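Local coordinates for protein transcriptional regulator, LacI family (Lactobacillus brevis, PDB 3JY6) that probably acts as a DNA-binding transcriptional regulator of the LacI family, whose effector-binding part resembles a periplasmic binding protein, at residues P99-V104 with A244-R249; G240-E245 with M261-K266. All coordinates share one frame; numbering follows the deposited sequence.

In the fold
Both interactions pack helix 236-251 against the same parallel sheet, and their centres lie about 9 Å apart. Interaction 1 sets I246 of the helix on P101 and V103, at the start of strand 102-104; interaction 2 sets S242, one turn earlier, on M261 and I263, in and just beyond the neighbouring strand 260-262. The two segments are joined by probable hydrogen bonds, Q102 O to M261 N at 2.7 Å and V104 O to I263 N at 2.8 Å. V103 bridges the two contacts: its CG2 lies 3.7 Å from S243 CA, and its CG1 4.0 Å from I263 CG1. In this family the effector generally binds in the cleft between the two lobes; these contacts join helix and sheet within one lobe.

Interaction 1: P99-V104 with A244-R249; sequences PWPQVV and AEIMLR
P101 and I246 mark the closest approach of the two backbones, their CA atoms 7.7 Å apart, and the chain through strand 102-104 runs roughly opposite to helix 244-249. Going into the strand the side chains alternate: P101, just before it, and V103 point toward the helix, while Q102 between them points away. I246 answers both from the helix side. Its CG1 sits beside the backbone N (chi1 -67°) and the chain then extends (chi2 175°), which spreads its two branches over different residues. The long branch ends with CD1 3.6 Å from V103 CG2. The short branch, CG2, rests on the proline ring, 3.8 Å from P101 CB. A beta-branched isoleucine suits this place because its two branches reach two residues on the same side of the chain. Valine gives the strand a compact apolar face, and proline at the strand's entry offers ring carbons to the helix while its backbone still pairs with S90. I246 also touches V89 of the next strand, so it reaches across two strands. All three touching residues are buried, and no hydrogen bond crosses the interface; R249, exposed on the helix, forms a salt bridge with E254. A helix laid roughly antiparallel to the strands of a parallel sheet and fastened by aliphatic side chains is the layered alpha/beta arrangement of the type I periplasmic-binding-protein fold.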
loop_
_atom_site.group_PDB
_atom_site.type_symbol
_atom_site.label_atom_id
_atom_site.label_comp_id
_atom_site.label_asym_id
_atom_site.label_seq_id
_atom_site.Cartn_x
_atom_site.Cartn_y
_atom_site.Cartn_z
ATOM N N PRO A 99 25.917 0.224 13.857
ATOM C CA PRO A 99 26.816 1.379 13.767
ATOM C C PRO A 99 26.144 2.758 13.614
ATOM O O PRO A 99 26.774 3.799 13.848
ATOM C CB PRO A 99 27.684 1.034 12.566
ATOM C CG PRO A 99 26.700 0.355 11.664
ATOM C CD PRO A 99 25.955 -0.564 12.611
ATOM N N TRP A 100 24.881 2.780 13.212
ATOM C CA TRP A 100 24.196 4.060 13.060
ATOM C C TRP A 100 22.974 4.096 13.972
ATOM O O TRP A 100 22.595 3.075 14.539
ATOM C CB TRP A 100 23.826 4.296 11.587
ATOM C CG TRP A 100 23.354 3.090 10.855
ATOM C CD1 TRP A 100 22.181 2.425 11.049
ATOM C CD2 TRP A 100 24.055 2.380 9.822
ATOM N NE1 TRP A 100 22.099 1.350 10.190
ATOM C CE2 TRP A 100 23.224 1.313 9.414
ATOM C CE3 TRP A 100 25.275 2.572 9.164
ATOM C CZ2 TRP A 100 23.605 0.403 8.420
ATOM C CZ3 TRP A 100 25.651 1.669 8.172
ATOM C CH2 TRP A 100 24.805 0.612 7.794
ATOM N N PRO A 101 22.363 5.275 14.163
ATOM C CA PRO A 101 21.184 5.335 15.040
ATOM C C PRO A 101 20.039 4.490 14.484
ATOM O O PRO A 101 19.926 4.319 13.268
ATOM C CB PRO A 101 20.826 6.824 15.050
ATOM C CG PRO A 101 22.127 7.526 14.673
ATOM C CD PRO A 101 22.707 6.609 13.629
ATOM N N GLN A 102 19.187 3.977 15.365
ATOM C CA GLN A 102 18.053 3.161 14.941
ATOM C C GLN A 102 16.733 3.539 15.583
ATOM O O GLN A 102 16.684 4.008 16.714
ATOM C CB GLN A 102 18.255 1.699 15.292
ATOM C CG GLN A 102 19.378 0.974 14.637
ATOM C CD GLN A 102 19.498 -0.391 15.249
ATOM O OE1 GLN A 102 19.878 -0.526 16.419
ATOM N NE2 GLN A 102 19.136 -1.416 14.485
ATOM N N VAL A 103 15.662 3.269 14.848
ATOM C CA VAL A 103 14.308 3.503 15.309
ATOM C C VAL A 103 13.636 2.136 15.222
ATOM O O VAL A 103 13.494 1.555 14.138
ATOM C CB VAL A 103 13.572 4.524 14.412
ATOM C CG1 VAL A 103 12.117 4.711 14.906
ATOM C CG2 VAL A 103 14.316 5.857 14.440
ATOM N N VAL A 104 13.234 1.611 16.373
ATOM C CA VAL A 104 12.612 0.303 16.411
ATOM C C VAL A 104 11.379 0.230 17.308
ATOM O O VAL A 104 11.069 1.154 18.065
ATOM C CB VAL A 104 13.616 -0.769 16.917
ATOM C CG1 VAL A 104 14.907 -0.718 16.119
ATOM C CG2 VAL A 104 13.902 -0.550 18.402
ATOM N N ALA A 244 13.224 10.491 10.637
ATOM C CA ALA A 244 13.534 11.700 9.872
ATOM C C ALA A 244 14.073 12.783 10.819
ATOM O O ALA A 244 14.912 13.596 10.433
ATOM C CB ALA A 244 12.302 12.214 9.141
ATOM N N GLU A 245 13.585 12.802 12.054
ATOM C CA GLU A 245 14.061 13.777 13.035
ATOM C C GLU A 245 15.537 13.508 13.340
ATOM O O GLU A 245 16.339 14.429 13.482
ATOM C CB GLU A 245 13.238 13.698 14.329
ATOM C CG GLU A 245 11.827 14.277 14.217
ATOM C CD GLU A 245 11.809 15.799 14.225
ATOM O OE1 GLU A 245 12.898 16.407 14.182
ATOM O OE2 GLU A 245 10.700 16.390 14.271
ATOM N N ILE A 246 15.891 12.234 13.424
ATOM C CA ILE A 246 17.269 11.856 13.699
ATOM C C ILE A 246 18.142 12.258 12.503
ATOM O O ILE A 246 19.227 12.811 12.670
ATOM C CB ILE A 246 17.372 10.322 13.945
ATOM C CG1 ILE A 246 16.636 9.949 15.243
ATOM C CG2 ILE A 246 18.821 9.908 14.020
ATOM C CD1 ILE A 246 16.580 8.457 15.516
ATOM N N MET A 247 17.652 11.993 11.295
ATOM C CA MET A 247 18.397 12.330 10.087
ATOM C C MET A 247 18.713 13.822 10.040
ATOM O O MET A 247 19.847 14.218 9.777
ATOM C CB MET A 247 17.603 11.915 8.841
ATOM C CG MET A 247 18.214 12.320 7.468
ATOM S SD MET A 247 19.860 11.650 7.171
ATOM C CE MET A 247 20.399 12.479 6.013
ATOM N N LEU A 248 17.711 14.651 10.302
ATOM C CA LEU A 248 17.921 16.089 10.281
ATOM C C LEU A 248 18.983 16.496 11.306
ATOM O O LEU A 248 19.690 17.477 11.110
ATOM C CB LEU A 248 16.613 16.812 10.572
ATOM C CG LEU A 248 15.529 16.651 9.504
ATOM C CD1 LEU A 248 14.296 17.444 9.916
ATOM C CD2 LEU A 248 16.045 17.151 8.161
ATOM N N ARG A 249 19.084 15.744 12.400
ATOM C CA ARG A 249 20.078 16.041 13.424
ATOM C C ARG A 249 21.463 15.703 12.887
ATOM O O ARG A 249 22.433 16.405 13.171
ATOM C CB ARG A 249 19.791 15.252 14.708
ATOM C CG ARG A 249 18.686 15.846 15.566
ATOM C CD ARG A 249 18.290 14.900 16.683
ATOM N NE ARG A 249 19.415 14.565 17.566
ATOM C CZ ARG A 249 19.410 13.518 18.388
ATOM N NH1 ARG A 249 18.349 12.721 18.426
ATOM N NH2 ARG A 249 20.450 13.263 19.166
#

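Interaction 2: G240-E245 with M261-K266; sequences GASSAE and MVIPAK
S242 meets M261 and I263 where helix 236-251 lies over strand 260-262, an edge strand, within this chain, of the parallel sheet in a periplasmic-binding-protein-like lobe. The CA atoms of S242 and M261 are 8.4 Å apart, a gap closed mainly by the longer side chains of M261 and I263, against which a small serine suffices. Followed outward, S242 first presents CB, which lies 3.9 Å from M261 SD. Its tip, OG, then comes within 3.7 Å of I263 CD1, a van der Waals contact between the hydroxyl oxygen and a methyl group. That is tolerable because the hydroxyl is spent inside the helix: turned beside its own backbone N (chi1 -57°), it hydrogen-bonds to L238 O in the preceding turn. Serine thus fits a buried helix face, being small and able to satisfy its own polar group. M261 is exposed, and its long flexible chain, with CG anti to the backbone N (chi1 167°), extends toward the helix and sets the sulfur against S242 CB. I263 is buried and points toward S242, adding a methyl to the same patch. The next helix residue uses its hydroxyl in the same self-contained way: S243 OG donates to G240 O at 2.9 Å, on the same face of that carbonyl plane from which A244 N approaches.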
loop_
_atom_site.group_PDB
_atom_site.type_symbol
_atom_site.label_atom_id
_atom_site.label_comp_id
_atom_site.label_asym_id
_atom_site.label_seq_id
_atom_site.Cartn_x
_atom_site.Cartn_y
_atom_site.Cartn_z
ATOM N N GLY A 240 8.538 6.602 11.094
ATOM C CA GLY A 240 9.126 7.283 9.948
ATOM C C GLY A 240 9.487 8.729 10.262
ATOM O O GLY A 240 10.538 9.230 9.849
ATOM N N ALA A 241 8.615 9.413 10.999
ATOM C CA ALA A 241 8.884 10.805 11.371
ATOM C C ALA A 241 10.033 10.894 12.392
ATOM O O ALA A 241 10.820 11.844 12.384
ATOM C CB ALA A 241 7.603 11.474 11.943
ATOM N N SER A 242 10.125 9.906 13.274
ATOM C CA SER A 242 11.177 9.905 14.275
ATOM C C SER A 242 12.516 9.658 13.604
ATOM O O SER A 242 13.534 10.251 13.982
ATOM C CB SER A 242 10.911 8.826 15.326
ATOM O OG SER A 242 9.645 9.037 15.912
ATOM N N SER A 243 12.521 8.783 12.607
ATOM C CA SER A 243 13.763 8.488 11.906
ATOM C C SER A 243 14.199 9.696 11.090
ATOM O O SER A 243 15.408 9.903 10.879
ATOM C CB SER A 243 13.628 7.253 11.007
ATOM O OG SER A 243 12.899 7.516 9.828
ATOM N N ALA A 244 13.224 10.491 10.637
ATOM C CA ALA A 244 13.534 11.700 9.872
ATOM C C ALA A 244 14.073 12.783 10.819
ATOM O O ALA A 244 14.912 13.596 10.433
ATOM C CB ALA A 244 12.302 12.214 9.141
ATOM N N GLU A 245 13.585 12.802 12.054
ATOM C CA GLU A 245 14.061 13.777 13.035
ATOM C C GLU A 245 15.537 13.508 13.340
ATOM O O GLU A 245 16.339 14.429 13.482
ATOM C CB GLU A 245 13.238 13.698 14.329
ATOM C CG GLU A 245 11.827 14.277 14.217
ATOM C CD GLU A 245 11.809 15.799 14.225
ATOM O OE1 GLU A 245 12.898 16.407 14.182
ATOM O OE2 GLU A 245 10.700 16.390 14.271
ATOM N N MET A 261 16.069 4.078 19.344
ATOM C CA MET A 261 14.974 4.872 19.863
ATOM C C MET A 261 13.789 3.933 19.755
ATOM O O MET A 261 13.443 3.479 18.660
ATOM C CB MET A 261 14.741 6.117 19.006
ATOM C CG MET A 261 13.439 6.839 19.291
ATOM S SD MET A 261 13.328 8.341 18.308
ATOM C CE MET A 261 12.392 9.415 19.445
ATOM N N VAL A 262 13.188 3.630 20.898
ATOM C CA VAL A 262 12.066 2.719 20.922
ATOM C C VAL A 262 10.717 3.412 20.858
ATOM O O VAL A 262 10.393 4.250 21.697
ATOM C CB VAL A 262 12.123 1.808 22.176
ATOM C CG1 VAL A 262 12.089 2.650 23.415
ATOM C CG2 VAL A 262 10.974 0.814 22.172
ATOM N N ILE A 263 9.947 3.057 19.830
ATOM C CA ILE A 263 8.606 3.577 19.634
ATOM C C ILE A 263 7.705 2.407 20.027
ATOM O O ILE A 263 7.515 1.473 19.255
ATOM C CB ILE A 263 8.353 3.948 18.156
ATOM C CG1 ILE A 263 9.317 5.059 17.715
ATOM C CG2 ILE A 263 6.901 4.376 17.975
ATOM C CD1 ILE A 263 9.148 6.366 18.447
ATOM N N PRO A 264 7.161 2.427 21.251
ATOM C CA PRO A 264 6.288 1.339 21.698
ATOM C C PRO A 264 5.053 1.114 20.829
ATOM O O PRO A 264 4.362 2.055 20.435
ATOM C CB PRO A 264 5.928 1.755 23.116
ATOM C CG PRO A 264 5.966 3.250 23.040
ATOM C CD PRO A 264 7.220 3.493 22.264
ATOM N N ALA A 265 4.797 -0.148 20.511
ATOM C CA ALA A 265 3.631 -0.488 19.717
ATOM C C ALA A 265 2.434 -0.352 20.648
ATOM O O ALA A 265 2.583 -0.371 21.873
ATOM C CB ALA A 265 3.733 -1.924 19.204
ATOM N N LYS A 266 1.252 -0.212 20.066
ATOM C CA LYS A 266 0.044 -0.095 20.857
ATOM C C LYS A 266 -0.972 -1.177 20.502
ATOM O O LYS A 266 -1.300 -1.390 19.331
ATOM C CB LYS A 266 -0.590 1.287 20.661
ATOM C CG LYS A 266 0.317 2.463 21.007
ATOM C CD LYS A 266 0.986 2.290 22.381
ATOM C CE LYS A 266 1.786 3.524 22.787
ATOM N NZ LYS A 266 2.761 3.968 21.741
#